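Local coordinates for protein phosphoserine phosphatase (Thermococcus onnurineus, PDB 4AP9) that probably hydrolyses phosphoserine to serine in a magnesium-dependent last step of serine biosynthesis, as expected for a haloacid dehalogenase-superfamily phosphatase, at residues Glu86-Leu91 with Leu192-Lys197. Residues are numbered along the deposited sequence; the frame is centred on the assembly and turned at random.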
loop_
_atom_site.group_PDB
_atom_site.type_symbol
_atom_site.label_atom_id
_atom_site.label_comp_id
_atom_site.label_asym_id
_atom_site.label_seq_id
_atom_site.Cartn_x
_atom_site.Cartn_y
_atom_site.Cartn_z
ATOM N N GLU A 86 -32.877 22.186 4.253
ATOM C CA GLU A 86 -32.645 22.011 5.680
ATOM C C GLU A 86 -31.638 20.885 5.916
ATOM O O GLU A 86 -30.766 20.995 6.783
ATOM C CB GLU A 86 -33.959 21.728 6.415
ATOM C CG GLU A 86 -33.792 21.645 7.932
ATOM C CD GLU A 86 -35.111 21.467 8.661
ATOM O OE1 GLU A 86 -36.145 21.224 7.995
ATOM O OE2 GLU A 86 -35.105 21.570 9.906
ATOM N N LEU A 87 -31.749 19.805 5.147
ATOM C CA LEU A 87 -30.792 18.709 5.300
ATOM C C LEU A 87 -29.378 19.249 5.157
ATOM O O LEU A 87 -28.533 19.065 6.036
ATOM C CB LEU A 87 -31.021 17.596 4.273
ATOM C CG LEU A 87 -29.961 16.475 4.271
ATOM C CD1 LEU A 87 -29.852 15.837 5.629
ATOM C CD2 LEU A 87 -30.259 15.401 3.219
ATOM N N VAL A 88 -29.126 19.931 4.048
ATOM C CA VAL A 88 -27.781 20.401 3.751
ATOM C C VAL A 88 -27.283 21.420 4.762
ATOM O O VAL A 88 -26.135 21.368 5.192
ATOM C CB VAL A 88 -27.697 20.973 2.322
ATOM C CG1 VAL A 88 -26.370 21.690 2.103
ATOM C CG2 VAL A 88 -27.894 19.849 1.299
ATOM N N GLU A 89 -28.142 22.347 5.163
ATOM C CA GLU A 89 -27.726 23.344 6.153
ATOM C C GLU A 89 -27.435 22.718 7.529
ATOM O O GLU A 89 -26.509 23.143 8.236
ATOM C CB GLU A 89 -28.761 24.466 6.262
ATOM C CG GLU A 89 -28.845 25.310 5.004
ATOM C CD GLU A 89 -29.900 26.399 5.076
ATOM O OE1 GLU A 89 -30.702 26.416 6.037
ATOM O OE2 GLU A 89 -29.927 27.236 4.151
ATOM N N THR A 90 -28.219 21.709 7.897
ATOM C CA THR A 90 -28.041 21.028 9.170
ATOM C C THR A 90 -26.764 20.190 9.180
ATOM O O THR A 90 -26.004 20.205 10.153
ATOM C CB THR A 90 -29.243 20.146 9.501
ATOM O OG1 THR A 90 -30.432 20.948 9.482
ATOM C CG2 THR A 90 -29.075 19.521 10.899
ATOM N N LEU A 91 -26.529 19.461 8.093
ATOM C CA LEU A 91 -25.257 18.771 7.911
ATOM C C LEU A 91 -24.060 19.690 8.165
ATOM O O LEU A 91 -23.120 19.311 8.868
ATOM C CB LEU A 91 -25.175 18.171 6.513
ATOM C CG LEU A 91 -25.992 16.895 6.351
ATOM C CD1 LEU A 91 -26.242 16.595 4.870
ATOM C CD2 LEU A 91 -25.293 15.730 7.027
ATOM N N LEU A 192 -34.822 11.603 7.460
ATOM C CA LEU A 192 -33.378 11.798 7.334
ATOM C C LEU A 192 -32.966 13.112 7.979
ATOM O O LEU A 192 -31.974 13.168 8.703
ATOM C CB LEU A 192 -32.935 11.772 5.869
ATOM C CG LEU A 192 -31.434 11.928 5.614
ATOM C CD1 LEU A 192 -30.646 10.793 6.262
ATOM C CD2 LEU A 192 -31.144 11.995 4.118
ATOM N N VAL A 193 -33.724 14.168 7.712
ATOM C CA VAL A 193 -33.465 15.460 8.335
ATOM C C VAL A 193 -33.501 15.324 9.865
ATOM O O VAL A 193 -32.628 15.826 10.566
ATOM C CB VAL A 193 -34.486 16.512 7.870
ATOM C CG1 VAL A 193 -34.350 17.774 8.676
ATOM C CG2 VAL A 193 -34.287 16.807 6.383
ATOM N N ASP A 194 -34.512 14.624 10.366
ATOM C CA ASP A 194 -34.659 14.424 11.807
ATOM C C ASP A 194 -33.475 13.679 12.393
ATOM O O ASP A 194 -33.006 14.000 13.484
ATOM C CB ASP A 194 -35.951 13.676 12.118
ATOM C CG ASP A 194 -37.175 14.553 11.969
ATOM O OD1 ASP A 194 -37.016 15.796 11.950
ATOM O OD2 ASP A 194 -38.292 14.001 11.867
ATOM N N PHE A 195 -32.992 12.683 11.661
ATOM C CA PHE A 195 -31.822 11.941 12.089
ATOM C C PHE A 195 -30.593 12.848 12.186
ATOM O O PHE A 195 -29.878 12.855 13.183
ATOM C CB PHE A 195 -31.551 10.770 11.141
ATOM C CG PHE A 195 -30.364 9.942 11.538
ATOM C CD1 PHE A 195 -30.506 8.879 12.414
ATOM C CD2 PHE A 195 -29.101 10.240 11.054
ATOM C CE1 PHE A 195 -29.409 8.128 12.790
ATOM C CE2 PHE A 195 -28.001 9.489 11.427
ATOM C CZ PHE A 195 -28.159 8.434 12.288
ATOM N N ILE A 196 -30.337 13.617 11.140
ATOM C CA ILE A 196 -29.186 14.497 11.154
ATOM C C ILE A 196 -29.319 15.556 12.245
ATOM O O ILE A 196 -28.326 15.950 12.855
ATOM C CB ILE A 196 -28.965 15.157 9.783
ATOM C CG1 ILE A 196 -28.691 14.082 8.735
ATOM C CG2 ILE A 196 -27.817 16.149 9.847
ATOM C CD1 ILE A 196 -27.542 13.156 9.086
ATOM N N LYS A 197 -30.546 15.996 12.505
ATOM C CA LYS A 197 -30.766 17.015 13.531
ATOM C C LYS A 197 -30.414 16.466 14.914
ATOM O O LYS A 197 -30.040 17.218 15.813
ATOM C CB LYS A 197 -32.210 17.538 13.499
ATOM C CG LYS A 197 -32.410 18.733 12.578
ATOM C CD LYS A 197 -33.786 19.375 12.754
ATOM C CE LYS A 197 -34.876 18.607 12.028
ATOM N NZ LYS A 197 -36.081 19.481 11.785
#
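Two near-parallel helices packed on the sheet of the Rossmann-like HAD core meet here through Leu87, Thr90, Leu91 and Ile196, with a charged pair, Glu86 and Lys197, at the margin. The segment axes approach to 9.5 Å at an angle of 13°, and the nearest CA pairs, Leu87 with Val193 and then Leu91 with Ile196, advance along both helices together. Leu87 touches three partners with separate atoms: its CD2 meets Leu192 CD2 at 3.6 Å, its CD1 lies against Ile196 CG1, and its CB touches Val193 CG2. Ile196 carries the next turn, its CG2 fitting between Thr90 CG2 at 3.7 Å and Leu91 CD2 at 3.8 Å. The Thr90 methyl can face the neighbouring helix because OG1 turns back to its own, donating to Glu86 O at 2.7 Å; Thr90 N reaches that oxygen from the other face of the carbonyl plane, so two donors grip it. Glu86, extended with CG anti to N (chi1 -175°), passes its carboxylate over Val193 CG1, 3.8 Å from CD. Lys197, bent at chi3, runs past Thr90 CG2 and brings NZ within 3.0 Å of Glu86 OE2, approaching from above the carboxylate plane, 43° out of it. A long 3.8 Å bridge from the same NZ to Asp194 OD1 extends the network, probably easing the like charges of the two acids. An alanine in place of Glu86 would probably cost Lys197 its closer carboxylate partner, leaving the long Asp194 bridge, and would uncover the Val193 methyl. Beneath, Leu87 and Leu91 rest on strand 11-15 and Leu192 on strand 171-175, the layering of helices 82-93 and 189-197 on one face of a parallel-stranded core that characterises the alpha/beta HAD fold.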